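Local coordinates for protein alanine racemase (Corynebacterium glutamicum, PDB 2DY3) that binds pyridoxal-5'-phosphate in a pocket formed mainly by a TIM-barrel domain and completed by its second, largely beta domain, and assembles as a two-chain unit, at residues K28-V33 with A54-V59; N36-G41 with I344-V349; A60-A65 with W80-E85. All coordinates share one frame; numbering follows the deposited sequence.

Contact 1: K28-V33 with A54-V59; sequences KLMAVV and ADAFGV. With PLP (pyridoxal-5'-phosphate), chain F.
Leu29 meets Asp55 through its amide: Leu29 N donates to Asp55 OD2 at 2.6 Å, a nearly straight bond (163°) that uses the oxygen's anti lone pair. With CG beside its own backbone N (chi1 -64°), the Asp55 carboxylate turns toward Leu29. The carbonyl of Leu29 is gripped twice, by Asp55 N in the carbonyl plane and by Ala56 N from a tilt. Beyond this point the strands run in regular parallel fashion. Ala31 N donates to Ala56 O at 2.8 Å, Ala31 O takes Gly58 N at 2.9 Å, and Val33 N closes the series on Gly58 O.

Strands 28-32 and 56-59 are neighbouring staves of the parallel TIM barrel, and their side chains divide accordingly. Met30, Ala56 and Val32 project from one face of the sheet. There Met30 CG, anti to the backbone N (chi1 177°), extends over the backbone at Gly58, with SD 3.9 Å from Gly58 CA, while CE bends back to 4.0 Å from Ala56 CB. On this same face Val32 touches pyridoxal-5'-phosphate, its CG2 reaching the ring carbon C6 at 3.6 Å.

Ala31 and Phe57 occupy the other face. Ala31 CB sits 3.7 Å from Phe57 CD1, and Val33 CG2 reaches the same ring carbon as well as Val59 CG1, at 4.0 Å. Helices 42-50 and 62-70 cover this apolar layer, with Ile49 and Leu68 both touching Phe57. Strand 212-213 bonds the other edge of 28-32, where Val213 pairs with Met30, and Tyr220 OH is hydrogen-bonded to Val32 O.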
loop_
_atom_site.group_PDB
_atom_site.type_symbol
_atom_site.label_atom_id
_atom_site.label_comp_id
_atom_site.label_asym_id
_atom_site.label_seq_id
_atom_site.Cartn_x
_atom_site.Cartn_y
_atom_site.Cartn_z
ATOM N N LYS B 28 -14.855 1.485 29.583
ATOM C CA LYS B 28 -14.630 0.340 28.708
ATOM C C LYS B 28 -13.547 0.681 27.692
ATOM O O LYS B 28 -13.377 1.841 27.327
ATOM C CB LYS B 28 -15.928 -0.047 28.001
ATOM C CG LYS B 28 -17.007 -0.532 28.960
ATOM C CD LYS B 28 -18.303 -0.869 28.240
ATOM C CE LYS B 28 -19.346 -1.395 29.221
ATOM N NZ LYS B 28 -20.634 -1.745 28.555
ATOM N N LEU B 29 -12.819 -0.336 27.245
ATOM C CA LEU B 29 -11.739 -0.149 26.286
ATOM C C LEU B 29 -12.079 -0.695 24.905
ATOM O O LEU B 29 -12.126 -1.904 24.715
ATOM C CB LEU B 29 -10.472 -0.855 26.784
ATOM C CG LEU B 29 -9.072 -0.259 26.584
ATOM C CD1 LEU B 29 -8.078 -1.407 26.544
ATOM C CD2 LEU B 29 -8.977 0.561 25.315
ATOM N N MET B 30 -12.324 0.196 23.947
ATOM C CA MET B 30 -12.606 -0.222 22.574
ATOM C C MET B 30 -11.308 -0.079 21.799
ATOM O O MET B 30 -10.751 1.012 21.716
ATOM C CB MET B 30 -13.668 0.661 21.915
ATOM C CG MET B 30 -13.930 0.288 20.451
ATOM S SD MET B 30 -15.185 1.310 19.636
ATOM C CE MET B 30 -16.661 0.306 19.971
ATOM N N ALA B 31 -10.826 -1.177 21.238
ATOM C CA ALA B 31 -9.585 -1.146 20.474
ATOM C C ALA B 31 -9.863 -0.870 19.000
ATOM O O ALA B 31 -10.557 -1.641 18.336
ATOM C CB ALA B 31 -8.845 -2.476 20.625
ATOM N N VAL B 32 -9.322 0.227 18.483
ATOM C CA VAL B 32 -9.540 0.547 17.077
ATOM C C VAL B 32 -8.527 -0.205 16.225
ATOM O O VAL B 32 -7.337 0.103 16.239
ATOM C CB VAL B 32 -9.426 2.068 16.815
ATOM C CG1 VAL B 32 -9.587 2.356 15.325
ATOM C CG2 VAL B 32 -10.493 2.802 17.606
ATOM N N VAL B 33 -9.008 -1.195 15.479
ATOM C CA VAL B 33 -8.130 -1.996 14.640
ATOM C C VAL B 33 -8.465 -1.975 13.159
ATOM O O VAL B 33 -8.261 -2.962 12.453
ATOM C CB VAL B 33 -8.082 -3.463 15.129
ATOM C CG1 VAL B 33 -7.569 -3.502 16.551
ATOM C CG2 VAL B 33 -9.464 -4.106 15.035
ATOM N N ALA B 54 -9.418 -5.844 26.144
ATOM C CA ALA B 54 -10.308 -5.084 25.268
ATOM C C ALA B 54 -11.772 -5.442 25.508
ATOM O O ALA B 54 -12.144 -6.614 25.520
ATOM C CB ALA B 54 -9.946 -5.325 23.800
ATOM N N ASP B 55 -12.599 -4.419 25.692
ATOM C CA ASP B 55 -14.027 -4.608 25.924
ATOM C C ASP B 55 -14.786 -4.591 24.609
ATOM O O ASP B 55 -15.908 -5.097 24.510
ATOM C CB ASP B 55 -14.552 -3.492 26.820
ATOM C CG ASP B 55 -13.937 -3.530 28.197
ATOM O OD1 ASP B 55 -14.220 -4.496 28.932
ATOM O OD2 ASP B 55 -13.168 -2.609 28.537
ATOM N N ALA B 56 -14.162 -4.008 23.592
ATOM C CA ALA B 56 -14.798 -3.901 22.287
ATOM C C ALA B 56 -13.773 -3.540 21.221
ATOM O O ALA B 56 -12.611 -3.273 21.531
ATOM C CB ALA B 56 -15.895 -2.844 22.341
ATOM N N PHE B 57 -14.213 -3.535 19.965
ATOM C CA PHE B 57 -13.344 -3.198 18.844
ATOM C C PHE B 57 -14.044 -2.235 17.898
ATOM O O PHE B 57 -15.263 -2.299 17.712
ATOM C CB PHE B 57 -12.952 -4.462 18.079
ATOM C CG PHE B 57 -11.981 -5.341 18.817
ATOM C CD1 PHE B 57 -10.618 -5.094 18.756
ATOM C CD2 PHE B 57 -12.435 -6.397 19.592
ATOM C CE1 PHE B 57 -9.718 -5.889 19.459
ATOM C CE2 PHE B 57 -11.547 -7.195 20.297
ATOM C CZ PHE B 57 -10.182 -6.939 20.228
ATOM N N GLY B 58 -13.268 -1.338 17.310
ATOM C CA GLY B 58 -13.827 -0.383 16.379
ATOM C C GLY B 58 -13.138 -0.494 15.032
ATOM O O GLY B 58 -11.905 -0.603 14.961
ATOM N N VAL B 59 -13.931 -0.508 13.963
ATOM C CA VAL B 59 -13.371 -0.561 12.617
ATOM C C VAL B 59 -14.136 0.409 11.742
ATOM O O VAL B 59 -15.187 0.927 12.138
ATOM C CB VAL B 59 -13.457 -1.972 11.960
ATOM C CG1 VAL B 59 -12.530 -2.940 12.672
ATOM C CG2 VAL B 59 -14.901 -2.475 11.965
HETATM N N1 PLP F . -12.202 6.598 16.311
HETATM C C2 PLP F . -12.504 6.758 14.955
HETATM C C2A PLP F . -13.920 7.126 14.546
HETATM C C3 PLP F . -11.475 6.579 14.000
HETATM O O3 PLP F . -11.749 6.739 12.657
HETATM C C4 PLP F . -10.158 6.233 14.435
HETATM C C4A PLP F . -8.982 6.060 13.438
HETATM C C5 PLP F . -9.900 6.095 15.844
HETATM C C6 PLP F . -10.929 6.276 16.753
HETATM C C5A PLP F . -8.544 5.763 16.390
HETATM O O4P PLP F . -7.758 6.937 16.548
HETATM P P PLP F . -6.237 7.000 17.106
HETATM O O1P PLP F . -5.409 6.098 16.314
HETATM O O2P PLP F . -5.906 8.411 16.906
HETATM O O3P PLP F . -6.373 6.574 18.517
#

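Contact 2: N36-G41 with I344-V349. With PLP (pyridoxal-5'-phosphate), chain F.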
loop_
_atom_site.group_PDB
_atom_site.type_symbol
_atom_site.label_atom_id
_atom_site.label_comp_id
_atom_site.label_asym_id
_atom_site.label_seq_id
_atom_site.Cartn_x
_atom_site.Cartn_y
_atom_site.Cartn_z
ATOM N N ASN B 36 -6.681 -3.128 8.864
ATOM C CA ASN B 36 -5.944 -4.343 9.190
ATOM C C ASN B 36 -5.033 -4.106 10.387
ATOM O O ASN B 36 -3.839 -4.409 10.351
ATOM C CB ASN B 36 -5.125 -4.812 7.981
ATOM C CG ASN B 36 -4.536 -6.195 8.177
ATOM O OD1 ASN B 36 -5.020 -6.979 8.993
ATOM N ND2 ASN B 36 -3.496 -6.509 7.417
ATOM N N ALA B 37 -5.613 -3.557 11.448
ATOM C CA ALA B 37 -4.875 -3.274 12.666
ATOM C C ALA B 37 -3.716 -2.332 12.361
ATOM O O ALA B 37 -2.579 -2.584 12.748
ATOM C CB ALA B 37 -4.365 -4.579 13.278
ATOM N N TYR B 38 -4.024 -1.241 11.664
ATOM C CA TYR B 38 -3.024 -0.252 11.289
ATOM C C TYR B 38 -1.848 -0.921 10.588
ATOM O O TYR B 38 -0.688 -0.623 10.873
ATOM C CB TYR B 38 -2.537 0.510 12.528
ATOM C CG TYR B 38 -3.536 1.520 13.051
ATOM C CD1 TYR B 38 -4.899 1.245 13.044
ATOM C CD2 TYR B 38 -3.121 2.744 13.556
ATOM C CE1 TYR B 38 -5.816 2.156 13.514
ATOM C CE2 TYR B 38 -4.036 3.665 14.038
ATOM C CZ TYR B 38 -5.382 3.366 14.011
ATOM O OH TYR B 38 -6.304 4.284 14.466
ATOM N N ASN B 39 -2.172 -1.846 9.689
ATOM C CA ASN B 39 -1.178 -2.577 8.903
ATOM C C ASN B 39 -0.376 -3.603 9.708
ATOM O O ASN B 39 0.582 -4.172 9.193
ATOM C CB ASN B 39 -0.214 -1.583 8.242
ATOM C CG ASN B 39 0.517 -2.174 7.043
ATOM O OD1 ASN B 39 1.590 -1.702 6.663
ATOM N ND2 ASN B 39 -0.068 -3.195 6.435
ATOM N N HIS B 40 -0.755 -3.847 10.962
ATOM C CA HIS B 40 -0.028 -4.819 11.789
ATOM C C HIS B 40 -0.549 -6.258 11.677
ATOM O O HIS B 40 0.030 -7.177 12.259
ATOM C CB HIS B 40 -0.050 -4.403 13.268
ATOM C CG HIS B 40 0.808 -3.218 13.584
ATOM N ND1 HIS B 40 0.522 -1.946 13.137
ATOM C CD2 HIS B 40 1.940 -3.111 14.321
ATOM C CE1 HIS B 40 1.441 -1.107 13.583
ATOM N NE2 HIS B 40 2.312 -1.789 14.304
ATOM N N GLY B 41 -1.638 -6.458 10.936
ATOM C CA GLY B 41 -2.193 -7.796 10.791
ATOM C C GLY B 41 -3.263 -8.075 11.832
ATOM O O GLY B 41 -2.992 -8.678 12.877
ATOM N N ILE B 344 3.272 11.867 9.618
ATOM C CA ILE B 344 3.035 11.366 10.970
ATOM C C ILE B 344 3.190 9.851 11.068
ATOM O O ILE B 344 3.049 9.142 10.071
ATOM C CB ILE B 344 1.625 11.785 11.468
ATOM C CG1 ILE B 344 0.548 11.248 10.527
ATOM C CG2 ILE B 344 1.521 13.299 11.521
ATOM C CD1 ILE B 344 -0.855 11.717 10.876
ATOM N N ASN B 345 3.473 9.355 12.272
ATOM C CA ASN B 345 3.675 7.923 12.476
ATOM C C ASN B 345 2.508 7.046 12.027
ATOM O O ASN B 345 2.707 5.885 11.661
ATOM C CB ASN B 345 4.052 7.632 13.942
ATOM C CG ASN B 345 3.154 8.343 14.949
ATOM O OD1 ASN B 345 3.559 8.578 16.091
ATOM N ND2 ASN B 345 1.939 8.669 14.546
ATOM N N TYR B 346 1.297 7.594 12.051
ATOM C CA TYR B 346 0.114 6.858 11.597
ATOM C C TYR B 346 0.336 6.393 10.157
ATOM O O TYR B 346 0.052 5.245 9.801
ATOM C CB TYR B 346 -1.131 7.750 11.591
ATOM C CG TYR B 346 -1.688 8.155 12.939
ATOM C CD1 TYR B 346 -1.147 9.216 13.648
ATOM C CD2 TYR B 346 -2.806 7.514 13.468
ATOM C CE1 TYR B 346 -1.706 9.636 14.839
ATOM C CE2 TYR B 346 -3.373 7.926 14.660
ATOM C CZ TYR B 346 -2.819 8.991 15.342
ATOM O OH TYR B 346 -3.391 9.428 16.515
ATOM N N GLU B 347 0.840 7.300 9.325
ATOM C CA GLU B 347 1.063 6.990 7.919
ATOM C C GLU B 347 2.241 6.058 7.662
ATOM O O GLU B 347 2.162 5.177 6.807
ATOM C CB GLU B 347 1.227 8.279 7.104
ATOM C CG GLU B 347 1.380 8.027 5.599
ATOM C CD GLU B 347 1.246 9.295 4.760
ATOM O OE1 GLU B 347 1.950 10.282 5.049
ATOM O OE2 GLU B 347 0.440 9.303 3.806
ATOM N N VAL B 348 3.330 6.230 8.402
ATOM C CA VAL B 348 4.485 5.371 8.193
ATOM C C VAL B 348 4.193 3.891 8.485
ATOM O O VAL B 348 4.631 3.022 7.736
ATOM C CB VAL B 348 5.704 5.846 9.029
ATOM C CG1 VAL B 348 6.064 7.285 8.646
ATOM C CG2 VAL B 348 5.407 5.751 10.497
ATOM N N VAL B 349 3.451 3.585 9.548
ATOM C CA VAL B 349 3.169 2.177 9.824
ATOM C C VAL B 349 2.237 1.566 8.780
ATOM O O VAL B 349 2.220 0.350 8.593
ATOM C CB VAL B 349 2.566 1.965 11.230
ATOM C CG1 VAL B 349 3.574 2.419 12.293
ATOM C CG2 VAL B 349 1.240 2.706 11.361
HETATM N N1 PLP F . -12.202 6.598 16.311
HETATM C C2 PLP F . -12.504 6.758 14.955
HETATM C C2A PLP F . -13.920 7.126 14.546
HETATM C C3 PLP F . -11.475 6.579 14.000
HETATM O O3 PLP F . -11.749 6.739 12.657
HETATM C C4 PLP F . -10.158 6.233 14.435
HETATM C C4A PLP F . -8.982 6.060 13.438
HETATM C C5 PLP F . -9.900 6.095 15.844
HETATM C C6 PLP F . -10.929 6.276 16.753
HETATM C C5A PLP F . -8.544 5.763 16.390
HETATM O O4P PLP F . -7.758 6.937 16.548
HETATM P P PLP F . -6.237 7.000 17.106
HETATM O O1P PLP F . -5.409 6.098 16.314
HETATM O O2P PLP F . -5.906 8.411 16.906
HETATM O O3P PLP F . -6.373 6.574 18.517
#
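Tyr38 and Tyr346 illustrate how two distant parts of a chain can share one anion: their rings lie side by side, point the same way and reach a single phosphate. The short turn after strand 28-32 of the TIM barrel supplies the first, and helix 345-350, from the C-terminal domain, the second. The nearest ring carbons, Tyr38 CE2 and Tyr346 CD2, stand 4.1 Å apart and meet obliquely. Each hydroxyl donates to a different oxygen of pyridoxal-5'-phosphate: Tyr38 OH to O1P at 2.7 Å and Tyr346 OH to O2P, also at 2.7 Å. O1P lies at the edge of both rings, 3.2 Å from Tyr346 CE2. This division of donors probably helps to fix the rotation of the phosphate; backbone amides of Ser199, Gly216 and Leu217 also bond to pyridoxal-5'-phosphate.

Residues 36 to 39 have positive phi, a left-handed helical turn from which Tyr38, its CG anti to the carbonyl carbon (chi1 -75°), extends its ring toward O1P. His40 probably steadies the turn, its ND1 donating to Tyr38 O at 2.9 Å from above the carbonyl plane, and Tyr220 stacks on both His40 and Tyr38. Met304 of the second subunit packs on Tyr38, and Tyr275 of that subunit on Tyr346, so the tyrosine pair lies next to the dimer interface.

About one turn on from Tyr346, Val349 faces the 36-41 segment. Its CB meets the His40 ring obliquely at CE1, 4.0 Å away, while Val349 CG2 comes to 3.9 Å from Tyr38 O.

Contact 3: A60-A65 with W80-E85; sequences ATLAEA and WIWTPE. With PLP (pyridoxal-5'-phosphate), chain F.
Trp80 and Ala60 come together through a first torsion that folds the indole back over its own backbone. Although CB leaves Trp80 directed away from 60-65, CG sits between the backbone N and the carbonyl carbon (chi1 50°), which carries the ring across to Ala60. Ala60 CA lies over one face, 4.1 Å from the centroid of the five-membered ring, a CH-pi contact. Over the opposite face is the methyl carbon C2A of pyridoxal-5'-phosphate, 3.5 Å from Trp80 CE2. The indole is thus a spacer between main chain and pyridoxal-5'-phosphate.

Trp82 has a similar torsion (chi1 58°), but its CB points toward 60-65 and takes the contact itself, 3.6 Å from Leu62 CD1, while its ring runs on to His105 and Phe88. Between the two tryptophans, Ile81 N donates to Ala60 O; the modelled 2.5 Å is implausibly short, so the exact distance is doubtful. Ile81 CD1 packs on Ala60 CB nearby, and a water bridges Leu62 N to Ile81 O, donating to the carbonyl and accepting from the amide.

The contact joins elements of the beta-alpha-beta unit of strand 56-59, helix 62-70 and strand 76-81, at the corner where the first strand passes into the helix, with Trp82 just beyond the second strand. Thr61 is the N-cap and forms a capping box with Glu64: Glu64 N donates to Thr61 OG1 at 3.2 Å, and Thr61 N donates to Glu64 OE1 at 3.0 Å. The same oxygen also receives Ala60 N, so two amides grip it at once.

Glu64 OE2 accepts from Ala35 N and forms a salt bridge with Arg355 of the second subunit. With backbone amides on both oxygens and an arginine beside one, the carboxylate is probably held as an anion at the start of the helix, tying the corner to the subunit interface.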
loop_
_atom_site.group_PDB
_atom_site.type_symbol
_atom_site.label_atom_id
_atom_site.label_comp_id
_atom_site.label_asym_id
_atom_site.label_seq_id
_atom_site.Cartn_x
_atom_site.Cartn_y
_atom_site.Cartn_z
ATOM N N ALA B 60 -13.601 0.657 10.553
ATOM C CA ALA B 60 -14.244 1.570 9.624
ATOM C C ALA B 60 -15.342 0.921 8.804
ATOM O O ALA B 60 -16.483 1.381 8.815
ATOM C CB ALA B 60 -13.211 2.177 8.686
ATOM N N THR B 61 -15.004 -0.159 8.104
ATOM C CA THR B 61 -15.961 -0.796 7.212
ATOM C C THR B 61 -16.678 -2.064 7.670
ATOM O O THR B 61 -16.293 -2.715 8.632
ATOM C CB THR B 61 -15.298 -1.104 5.849
ATOM O OG1 THR B 61 -14.353 -2.173 6.002
ATOM C CG2 THR B 61 -14.570 0.128 5.319
ATOM N N LEU B 62 -17.736 -2.383 6.933
ATOM C CA LEU B 62 -18.561 -3.557 7.158
ATOM C C LEU B 62 -17.677 -4.784 7.023
ATOM O O LEU B 62 -17.734 -5.701 7.841
ATOM C CB LEU B 62 -19.658 -3.609 6.096
ATOM C CG LEU B 62 -21.118 -3.259 6.390
ATOM C CD1 LEU B 62 -21.255 -2.353 7.605
ATOM C CD2 LEU B 62 -21.712 -2.628 5.136
ATOM N N ALA B 63 -16.859 -4.787 5.975
ATOM C CA ALA B 63 -15.961 -5.895 5.704
ATOM C C ALA B 63 -14.952 -6.116 6.827
ATOM O O ALA B 63 -14.644 -7.258 7.158
ATOM C CB ALA B 63 -15.243 -5.676 4.362
ATOM N N GLU B 64 -14.437 -5.038 7.415
ATOM C CA GLU B 64 -13.475 -5.178 8.516
ATOM C C GLU B 64 -14.178 -5.732 9.746
ATOM O O GLU B 64 -13.646 -6.589 10.447
ATOM C CB GLU B 64 -12.836 -3.834 8.870
ATOM C CG GLU B 64 -11.981 -3.236 7.758
ATOM C CD GLU B 64 -11.434 -1.873 8.129
ATOM O OE1 GLU B 64 -12.183 -1.087 8.737
ATOM O OE2 GLU B 64 -10.258 -1.585 7.809
ATOM N N ALA B 65 -15.378 -5.232 10.011
ATOM C CA ALA B 65 -16.138 -5.708 11.160
ATOM C C ALA B 65 -16.436 -7.199 10.992
ATOM O O ALA B 65 -16.289 -7.978 11.932
ATOM C CB ALA B 65 -17.433 -4.920 11.297
ATOM N N TRP B 80 -18.163 2.224 11.461
ATOM C CA TRP B 80 -18.694 3.554 11.169
ATOM C C TRP B 80 -18.647 4.083 9.735
ATOM O O TRP B 80 -19.031 5.227 9.492
ATOM C CB TRP B 80 -18.073 4.586 12.127
ATOM C CG TRP B 80 -16.586 4.523 12.220
ATOM C CD1 TRP B 80 -15.686 4.994 11.312
ATOM C CD2 TRP B 80 -15.822 3.906 13.262
ATOM N NE1 TRP B 80 -14.406 4.704 11.722
ATOM C CE2 TRP B 80 -14.463 4.035 12.916
ATOM C CE3 TRP B 80 -16.156 3.252 14.454
ATOM C CZ2 TRP B 80 -13.439 3.534 13.715
ATOM C CZ3 TRP B 80 -15.137 2.755 15.247
ATOM C CH2 TRP B 80 -13.795 2.897 14.874
ATOM N N ILE B 81 -18.189 3.274 8.786
ATOM C CA ILE B 81 -18.155 3.714 7.392
ATOM C C ILE B 81 -18.832 2.683 6.499
ATOM O O ILE B 81 -18.237 1.673 6.124
ATOM C CB ILE B 81 -16.708 3.954 6.881
ATOM C CG1 ILE B 81 -16.052 5.087 7.672
ATOM C CG2 ILE B 81 -16.739 4.351 5.420
ATOM C CD1 ILE B 81 -14.641 5.427 7.209
ATOM N N TRP B 82 -20.093 2.948 6.179
ATOM C CA TRP B 82 -20.898 2.076 5.332
ATOM C C TRP B 82 -22.007 2.928 4.739
ATOM O O TRP B 82 -22.208 4.061 5.166
ATOM C CB TRP B 82 -21.534 0.952 6.160
ATOM C CG TRP B 82 -22.413 1.443 7.290
ATOM C CD1 TRP B 82 -21.999 1.919 8.501
ATOM C CD2 TRP B 82 -23.850 1.490 7.315
ATOM N NE1 TRP B 82 -23.083 2.254 9.278
ATOM C CE2 TRP B 82 -24.231 2.000 8.575
ATOM C CE3 TRP B 82 -24.851 1.148 6.396
ATOM C CZ2 TRP B 82 -25.572 2.178 8.941
ATOM C CZ3 TRP B 82 -26.179 1.327 6.758
ATOM C CH2 TRP B 82 -26.527 1.838 8.021
ATOM N N THR B 83 -22.711 2.390 3.749
ATOM C CA THR B 83 -23.821 3.100 3.129
ATOM C C THR B 83 -24.979 2.126 3.034
ATOM O O THR B 83 -24.780 0.917 2.985
ATOM C CB THR B 83 -23.486 3.605 1.706
ATOM O OG1 THR B 83 -23.213 2.484 0.854
ATOM C CG2 THR B 83 -22.277 4.547 1.741
ATOM N N PRO B 84 -26.209 2.646 3.006
ATOM C CA PRO B 84 -27.422 1.827 2.920
ATOM C C PRO B 84 -27.473 0.985 1.657
ATOM O O PRO B 84 -28.272 0.053 1.554
ATOM C CB PRO B 84 -28.540 2.866 2.959
ATOM C CG PRO B 84 -27.938 3.978 3.777
ATOM C CD PRO B 84 -26.549 4.067 3.198
ATOM N N GLU B 85 -26.617 1.317 0.699
ATOM C CA GLU B 85 -26.573 0.597 -0.565
ATOM C C GLU B 85 -25.819 -0.724 -0.425
ATOM O O GLU B 85 -25.934 -1.605 -1.277
ATOM C CB GLU B 85 -25.916 1.466 -1.643
ATOM C CG GLU B 85 -26.656 2.779 -1.959
ATOM C CD GLU B 85 -26.564 3.823 -0.842
ATOM O OE1 GLU B 85 -27.121 3.592 0.250
ATOM O OE2 GLU B 85 -25.935 4.885 -1.057
HETATM N N1 PLP F . -12.202 6.598 16.311
HETATM C C2 PLP F . -12.504 6.758 14.955
HETATM C C2A PLP F . -13.920 7.126 14.546
HETATM C C3 PLP F . -11.475 6.579 14.000
HETATM O O3 PLP F . -11.749 6.739 12.657
HETATM C C4 PLP F . -10.158 6.233 14.435
HETATM C C4A PLP F . -8.982 6.060 13.438
HETATM C C5 PLP F . -9.900 6.095 15.844
HETATM C C6 PLP F . -10.929 6.276 16.753
HETATM C C5A PLP F . -8.544 5.763 16.390
HETATM O O4P PLP F . -7.758 6.937 16.548
HETATM P P PLP F . -6.237 7.000 17.106
HETATM O O1P PLP F . -5.409 6.098 16.314
HETATM O O2P PLP F . -5.906 8.411 16.906
HETATM O O3P PLP F . -6.373 6.574 18.517
HETATM O O HOH W 1 -18.697 -0.364 4.622
#

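All three contacts are largely buried, and all touch pyridoxal-5'-phosphate, yet each does so with different chemistry. Contact 1 lies within the parallel sheet of the barrel and relies on regular backbone bonds, with an apolar side chain against the pyridoxal-5'-phosphate ring. Contact 3 continues from it through strand 56-59 into the next helix, trading sheet bonds for a capped corner and an indole; Val59 O and Trp80 CD2 meet across the two. Contact 2 differs in joining parts some 300 residues apart, and works through hydrogen bonds to the phosphate rather than sheet pairing. Contacts 2 and 3 both reach the second subunit, whereas no other chain touches contact 1, whose Lys28 end is exposed.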